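Side-chain contacts in GXWXG domain-containing protein (Thermomonospora curvata, PDB 4MVE), which is of unknown function, but combines a GXWXG region with a DUF4334 region in a small, mainly antiparallel beta protein: residues D18-D21 and R22-E26; G132-A136 and K137-D141; A33-V37 and D38-G42. All coordinates share one frame; numbering follows the deposited sequence.

Contact 1: D18-D21 and R22-E26; sequences DECD and RATVE
Asp-21 and Thr-24 hold each other at the start of helix 22-29. Asp-21 is the N-cap residue. Its CG sits between the backbone N and the carbonyl carbon (chi1 65°), which swings the carboxylate back over the first turn. Asp-21 OD2 then takes two bonds from the same face of its plane. Thr-24 OG1 donates to Asp-21 OD2 on the syn side at 2.7 Å. Thr-24 N reaches Asp-21 OD2 at 3.1 Å, from above the carboxylate plane. The same backbone turn is closed by Val-25 N, which donates to Asp-21 O at 3.1 Å in a fairly straight bond (158°). With an alanine in place of Thr-24, Asp-21 OD2 would probably lose its hydroxyl donor and be freer to turn, and Cys-20 SG would lose one of its methyl neighbours.

The close apolar packing lies at Cys-20. Its SG lodges against two methyls, Val-25 CG2 at 3.6 Å and Thr-24 CG2 at 3.8 Å. Val-25 is buried here and also touches Phe-49 and Tyr-144. The solvent side is at Asp-21 and Ala-23, both exposed.

Arg-22 and Glu-26 form a polar flank. Arg-22 NH1 meets Glu-26 OE1 at 3.0 Å in a salt bridge, tilted out of both planar groups. Glu-26 OE1 also serves Arg-104 and Tyr-144, so its charge is probably shared among these partners.

Asp-21 accepting from Thr-24 N is a helix N-cap. Cys-20 against Val-25, the residues before the cap and four after it, forms the hydrophobic staple that often goes with it.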
loop_
_atom_site.group_PDB
_atom_site.type_symbol
_atom_site.label_atom_id
_atom_site.label_comp_id
_atom_site.label_asym_id
_atom_site.label_seq_id
_atom_site.Cartn_x
_atom_site.Cartn_y
_atom_site.Cartn_z
ATOM N N ASP A 18 1.752 9.191 -11.499
ATOM C CA ASP A 18 2.917 8.921 -12.321
ATOM C C ASP A 18 3.649 7.657 -11.894
ATOM O O ASP A 18 3.589 7.221 -10.725
ATOM C CB ASP A 18 3.879 10.091 -12.256
ATOM C CG ASP A 18 3.601 11.156 -13.286
ATOM O OD1 ASP A 18 2.678 10.957 -14.120
ATOM O OD2 ASP A 18 4.250 12.215 -13.222
ATOM N N GLU A 19 4.305 7.053 -12.864
ATOM C CA GLU A 19 5.130 5.890 -12.610
ATOM C C GLU A 19 6.465 6.386 -12.048
ATOM O O GLU A 19 6.861 7.540 -12.296
ATOM C CB GLU A 19 5.310 5.057 -13.891
ATOM C CG GLU A 19 4.266 3.955 -14.019
ATOM C CD GLU A 19 4.514 2.968 -15.142
ATOM O OE1 GLU A 19 4.752 1.777 -14.840
ATOM O OE2 GLU A 19 4.486 3.385 -16.322
ATOM N N CYS A 20 7.102 5.561 -11.223
ATOM C CA CYS A 20 8.411 5.865 -10.654
ATOM C C CYS A 20 9.142 4.557 -10.426
ATOM O O CYS A 20 8.590 3.655 -9.789
ATOM C CB CYS A 20 8.299 6.691 -9.374
ATOM S SG CYS A 20 9.889 7.334 -8.758
ATOM N N ASP A 21 10.367 4.451 -10.971
ATOM C CA ASP A 21 11.239 3.270 -10.899
ATOM C C ASP A 21 11.563 2.896 -9.449
ATOM O O ASP A 21 11.714 3.765 -8.587
ATOM C CB ASP A 21 12.516 3.472 -11.727
ATOM C CG ASP A 21 13.419 4.561 -11.210
ATOM O OD1 ASP A 21 13.290 5.718 -11.685
ATOM O OD2 ASP A 21 14.282 4.258 -10.364
ATOM N N ARG A 22 11.595 1.585 -9.194
ATOM C CA ARG A 22 11.759 0.947 -7.882
ATOM C C ARG A 22 12.886 1.573 -7.036
ATOM O O ARG A 22 12.638 1.921 -5.880
ATOM C CB ARG A 22 12.011 -0.567 -8.060
ATOM C CG ARG A 22 11.803 -1.375 -6.779
ATOM C CD ARG A 22 12.592 -2.676 -6.817
ATOM N NE ARG A 22 14.014 -2.426 -6.575
ATOM C CZ ARG A 22 14.563 -2.332 -5.368
ATOM N NH1 ARG A 22 13.823 -2.513 -4.274
ATOM N NH2 ARG A 22 15.858 -2.068 -5.241
ATOM N N ALA A 23 14.106 1.689 -7.608
ATOM C CA ALA A 23 15.298 2.258 -6.961
ATOM C C ALA A 23 15.057 3.701 -6.472
ATOM O O ALA A 23 15.440 4.023 -5.357
ATOM C CB ALA A 23 16.503 2.219 -7.912
ATOM N N THR A 24 14.390 4.530 -7.263
ATOM C CA THR A 24 14.112 5.917 -6.866
ATOM C C THR A 24 13.054 5.974 -5.716
ATOM O O THR A 24 13.190 6.802 -4.802
ATOM C CB THR A 24 13.667 6.730 -8.087
ATOM O OG1 THR A 24 14.645 6.580 -9.127
ATOM C CG2 THR A 24 13.452 8.208 -7.760
ATOM N N VAL A 25 12.021 5.119 -5.761
ATOM C CA VAL A 25 10.998 5.123 -4.708
ATOM C C VAL A 25 11.628 4.663 -3.384
ATOM O O VAL A 25 11.370 5.264 -2.336
ATOM C CB VAL A 25 9.709 4.305 -5.034
ATOM C CG1 VAL A 25 8.735 4.355 -3.843
ATOM C CG2 VAL A 25 9.019 4.835 -6.299
ATOM N N GLU A 26 12.449 3.607 -3.449
ATOM C CA GLU A 26 13.127 3.034 -2.304
ATOM C C GLU A 26 13.992 4.081 -1.615
ATOM O O GLU A 26 13.965 4.148 -0.385
ATOM C CB GLU A 26 13.964 1.833 -2.736
ATOM C CG GLU A 26 14.814 1.244 -1.628
ATOM C CD GLU A 26 15.060 -0.231 -1.834
ATOM O OE1 GLU A 26 14.106 -1.021 -1.643
ATOM O OE2 GLU A 26 16.169 -0.582 -2.297
#

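Contact 2: G132-A136 and K137-D141; sequences GAMDA and KGQPD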
loop_
_atom_site.group_PDB
_atom_site.type_symbol
_atom_site.label_atom_id
_atom_site.label_comp_id
_atom_site.label_asym_id
_atom_site.label_seq_id
_atom_site.Cartn_x
_atom_site.Cartn_y
_atom_site.Cartn_z
ATOM N N GLY A 132 3.432 2.180 0.477
ATOM C CA GLY A 132 3.423 0.822 1.013
ATOM C C GLY A 132 4.551 0.065 0.363
ATOM O O GLY A 132 4.727 0.172 -0.854
ATOM N N ALA A 133 5.319 -0.712 1.168
ATOM C CA ALA A 133 6.430 -1.544 0.720
ATOM C C ALA A 133 6.016 -3.011 0.828
ATOM O O ALA A 133 5.906 -3.549 1.931
ATOM C CB ALA A 133 7.673 -1.271 1.556
HETATM N N MSE A 134 5.703 -3.633 -0.319
HETATM C CA MSE A 134 5.247 -5.003 -0.331
HETATM C C MSE A 134 6.436 -5.968 -0.190
HETATM O O MSE A 134 7.363 -5.943 -1.017
HETATM C CB MSE A 134 4.451 -5.317 -1.621
HETATM C CG MSE A 134 3.827 -6.697 -1.538
HETATM SE SE MSE A 134 3.206 -7.327 -3.248
HETATM C CE MSE A 134 5.004 -7.666 -4.057
ATOM N N ASP A 135 6.383 -6.802 0.856
ATOM C CA ASP A 135 7.383 -7.814 1.243
ATOM C C ASP A 135 6.713 -9.199 1.097
ATOM O O ASP A 135 6.071 -9.690 2.030
ATOM C CB ASP A 135 7.840 -7.488 2.700
ATOM C CG ASP A 135 8.636 -8.524 3.481
ATOM O OD1 ASP A 135 9.144 -9.503 2.852
ATOM O OD2 ASP A 135 8.787 -8.343 4.716
ATOM N N ALA A 136 6.791 -9.774 -0.116
ATOM C CA ALA A 136 6.162 -11.055 -0.480
ATOM C C ALA A 136 7.210 -12.156 -0.639
ATOM O O ALA A 136 8.171 -12.011 -1.421
ATOM C CB ALA A 136 5.366 -10.917 -1.783
ATOM N N LYS A 137 6.987 -13.278 0.063
ATOM C CA LYS A 137 7.858 -14.435 0.042
ATOM C C LYS A 137 8.326 -14.787 -1.362
ATOM O O LYS A 137 7.508 -14.972 -2.278
ATOM C CB LYS A 137 7.191 -15.646 0.668
ATOM C CG LYS A 137 8.088 -16.868 0.645
ATOM C CD LYS A 137 7.496 -17.982 1.439
ATOM C CE LYS A 137 8.179 -18.055 2.768
ATOM N NZ LYS A 137 8.065 -19.424 3.358
ATOM N N GLY A 138 9.648 -14.866 -1.488
ATOM C CA GLY A 138 10.294 -15.224 -2.731
ATOM C C GLY A 138 10.689 -14.057 -3.600
ATOM O O GLY A 138 11.755 -14.125 -4.234
ATOM N N GLN A 139 9.819 -12.988 -3.671
ATOM C CA GLN A 139 10.062 -11.802 -4.508
ATOM C C GLN A 139 11.481 -11.320 -4.321
ATOM O O GLN A 139 11.911 -11.101 -3.188
ATOM C CB GLN A 139 9.077 -10.666 -4.241
ATOM C CG GLN A 139 7.689 -10.871 -4.852
ATOM C CD GLN A 139 7.585 -10.580 -6.334
ATOM O OE1 GLN A 139 8.556 -10.212 -7.017
ATOM N NE2 GLN A 139 6.380 -10.734 -6.862
ATOM N N PRO A 140 12.263 -11.220 -5.421
ATOM C CA PRO A 140 13.671 -10.821 -5.266
ATOM C C PRO A 140 13.790 -9.438 -4.657
ATOM O O PRO A 140 14.723 -9.199 -3.888
ATOM C CB PRO A 140 14.231 -10.876 -6.698
ATOM C CG PRO A 140 13.040 -10.799 -7.586
ATOM C CD PRO A 140 11.907 -11.435 -6.841
ATOM N N ASP A 141 12.808 -8.552 -4.949
ATOM C CA ASP A 141 12.830 -7.177 -4.474
ATOM C C ASP A 141 11.522 -6.749 -3.830
ATOM O O ASP A 141 10.443 -7.199 -4.225
ATOM C CB ASP A 141 13.111 -6.227 -5.662
ATOM C CG ASP A 141 14.133 -6.735 -6.670
ATOM O OD1 ASP A 141 15.328 -6.806 -6.312
ATOM O OD2 ASP A 141 13.726 -7.085 -7.815
HETATM O O HOH W 1 8.259 -8.362 -2.129
#
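Ala-136 and Gln-139 are the two ends of a type II beta turn, and their backbones bond across it. Gln-139 N donates to Ala-136 O at 3.0 Å. The bond is bent (137°), and the donor is tilted 23° from the carbonyl plane. Gln-139 CB comes close beside this bond, 3.3 Å from Ala-136 O. Gly-138 occupies the third position of the turn with a positive phi. A side chain on this backbone would be jammed against the carbonyl O of Lys-137, so glycine suits the place.

Apolar contacts follow from the same turn. Gln-139 CG lies 3.8 Å from the methyl CB of Ala-136. The CG is anti to the carbonyl carbon (chi1 -77°), which directs it back over the strand end. The chain then bends at chi2. Met-134, a selenomethionine two residues before Ala-136, joins more loosely, its CE reaching Gln-139 CG at 4.3 Å.

Water makes the third kind of link. One molecule donates to Met-134 O at 2.8 Å and accepts from Ala-136 N at 2.9 Å. It donates again to Asp-141 O at 3.2 Å. It thus ties the end of the strand to the far part of the loop.

The turn leads out of strand 129-136 toward strand 143-149, its antiparallel neighbour. Strand 118-124 pairs along the opposite edge of strand 129-136, and its Ile-118 touches both Met-134 and Ala-136. Asp-135 OD2 is hydrogen-bonded to His-121 NE2 of that strand. Helix 22-29 also packs here, its Tyr-29 touching Ala-133.

Contact 3: A33-V37 and D38-G42; sequences APVPV and DFMLG
Val-35 lies over one face of the Phe-39 ring just where the chain enters a short 3-10 turn. The turn includes residues 38-40 and belongs to the connection between strand 33-34 and strand 42-48 of the antiparallel sheet. Two backbone bonds of the i to i+3 kind wind it. Phe-39 N donates to Pro-36 O at 3.3 Å, and Met-40 N donates to Val-37 O at 3.2 Å. Both donors stand well above the carbonyl planes they address.

The Phe-39 side chain can be followed outward. Its CB starts close to the backbone, 3.2 Å from Pro-36 O, and also lies against the proline ring at CD. From there CG is anti to the backbone N (chi1 177°), which carries the ring back toward Val-35. Phe-39 CG comes within 4.1 Å of Val-35 CB. Next along the ring, Phe-39 CD2 meets both CB and CG1 of Val-35. Further out, Phe-39 CE2 meets Val-35 CG1 again. Val-35 CG1 therefore sits over the CD2-CE2 side of the ring rather than its middle. Arg-149 adds a cation-pi contact to the ring and also bonds Phe-39 O.

Met-40, a selenomethionine, is buried next to this pair. Its chain bends at chi2 and chi3, and it packs on Phe-122, Leu-98 and Val-130 from three strands. Its backbone O accepts from Trp-44 NE1, which ties the end of the turn to strand 42-48. Val-35 thus works with both branches: CG2 approaches Met-40 SE at 4.1 Å, while CG1 makes a CH-pi contact 4.0 Å from the centroid of the Phe-39 ring and 23° off the ring normal.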
loop_
_atom_site.group_PDB
_atom_site.type_symbol
_atom_site.label_atom_id
_atom_site.label_comp_id
_atom_site.label_asym_id
_atom_site.label_seq_id
_atom_site.Cartn_x
_atom_site.Cartn_y
_atom_site.Cartn_z
ATOM N N ALA A 33 9.064 8.648 7.639
ATOM C CA ALA A 33 8.746 8.373 9.025
ATOM C C ALA A 33 7.785 7.181 9.154
ATOM O O ALA A 33 6.869 7.041 8.345
ATOM C CB ALA A 33 8.131 9.616 9.671
ATOM N N PRO A 34 7.944 6.344 10.213
ATOM C CA PRO A 34 6.955 5.275 10.453
ATOM C C PRO A 34 5.605 5.851 10.914
ATOM O O PRO A 34 5.532 7.016 11.332
ATOM C CB PRO A 34 7.588 4.426 11.558
ATOM C CG PRO A 34 8.589 5.294 12.218
ATOM C CD PRO A 34 8.962 6.412 11.286
ATOM N N VAL A 35 4.538 5.038 10.838
ATOM C CA VAL A 35 3.190 5.442 11.247
ATOM C C VAL A 35 2.664 4.455 12.276
ATOM O O VAL A 35 2.942 3.260 12.137
ATOM C CB VAL A 35 2.174 5.608 10.066
ATOM C CG1 VAL A 35 2.560 6.761 9.160
ATOM C CG2 VAL A 35 1.968 4.329 9.255
ATOM N N PRO A 36 1.864 4.899 13.278
ATOM C CA PRO A 36 1.256 3.922 14.195
ATOM C C PRO A 36 0.095 3.192 13.493
ATOM O O PRO A 36 -0.401 3.674 12.465
ATOM C CB PRO A 36 0.773 4.791 15.363
ATOM C CG PRO A 36 0.538 6.118 14.798
ATOM C CD PRO A 36 1.430 6.280 13.596
ATOM N N VAL A 37 -0.330 2.031 14.053
ATOM C CA VAL A 37 -1.396 1.173 13.526
ATOM C C VAL A 37 -2.737 1.946 13.334
ATOM O O VAL A 37 -3.327 1.831 12.249
ATOM C CB VAL A 37 -1.562 -0.093 14.424
ATOM C CG1 VAL A 37 -2.903 -0.798 14.218
ATOM C CG2 VAL A 37 -0.404 -1.064 14.196
ATOM N N ASP A 38 -3.192 2.754 14.345
ATOM C CA ASP A 38 -4.496 3.446 14.249
ATOM C C ASP A 38 -4.534 4.545 13.152
ATOM O O ASP A 38 -5.606 4.819 12.606
ATOM C CB ASP A 38 -4.971 3.966 15.612
ATOM C CG ASP A 38 -5.500 2.858 16.546
ATOM O OD1 ASP A 38 -5.365 1.639 16.191
ATOM O OD2 ASP A 38 -6.008 3.197 17.637
ATOM N N PHE A 39 -3.361 5.048 12.712
ATOM C CA PHE A 39 -3.255 6.042 11.631
ATOM C C PHE A 39 -3.817 5.476 10.311
ATOM O O PHE A 39 -4.292 6.235 9.461
ATOM C CB PHE A 39 -1.775 6.425 11.440
ATOM C CG PHE A 39 -1.462 7.394 10.316
ATOM C CD1 PHE A 39 -1.375 8.762 10.558
ATOM C CD2 PHE A 39 -1.162 6.928 9.037
ATOM C CE1 PHE A 39 -1.068 9.651 9.517
ATOM C CE2 PHE A 39 -0.843 7.813 8.010
ATOM C CZ PHE A 39 -0.798 9.167 8.251
HETATM N N MSE A 40 -3.724 4.149 10.132
HETATM C CA MSE A 40 -4.187 3.487 8.934
HETATM C C MSE A 40 -5.692 3.259 8.902
HETATM O O MSE A 40 -6.198 2.923 7.830
HETATM C CB MSE A 40 -3.474 2.127 8.746
HETATM C CG MSE A 40 -1.960 2.228 8.585
HETATM SE SE MSE A 40 -1.386 3.407 7.144
HETATM C CE MSE A 40 -2.495 2.695 5.584
ATOM N N LEU A 41 -6.412 3.392 10.056
ATOM C CA LEU A 41 -7.841 3.096 10.104
ATOM C C LEU A 41 -8.654 4.001 9.114
ATOM O O LEU A 41 -8.487 5.219 9.091
ATOM C CB LEU A 41 -8.394 3.132 11.537
ATOM C CG LEU A 41 -7.722 2.130 12.538
ATOM C CD1 LEU A 41 -8.325 2.229 13.922
ATOM C CD2 LEU A 41 -7.846 0.715 12.077
ATOM N N GLY A 42 -9.428 3.353 8.248
ATOM C CA GLY A 42 -10.236 4.018 7.227
ATOM C C GLY A 42 -10.106 3.395 5.855
ATOM O O GLY A 42 -9.427 2.373 5.686
#

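Contacts 1 and 2 are surface features, while contact 3 is partly buried. Contact 1 relies on a carboxylate and a salt bridge at a helix start. Contact 2 depends on backbone bonding and a water at a strand end. Contact 3 is the most apolar, with a ring, a valine and a selenomethionine facing strands of the sheet. Contacts 1 and 2 touch directly, Arg-22 CD lying 3.8 Å from Asp-141 CB. Contacts 2 and 3 reach the same sheet, but their centres are about 20 Å apart. Contact 3 is also remote from contact 1, about 23 Å between centres, although strand 33-34 is the next element after helix 22-29.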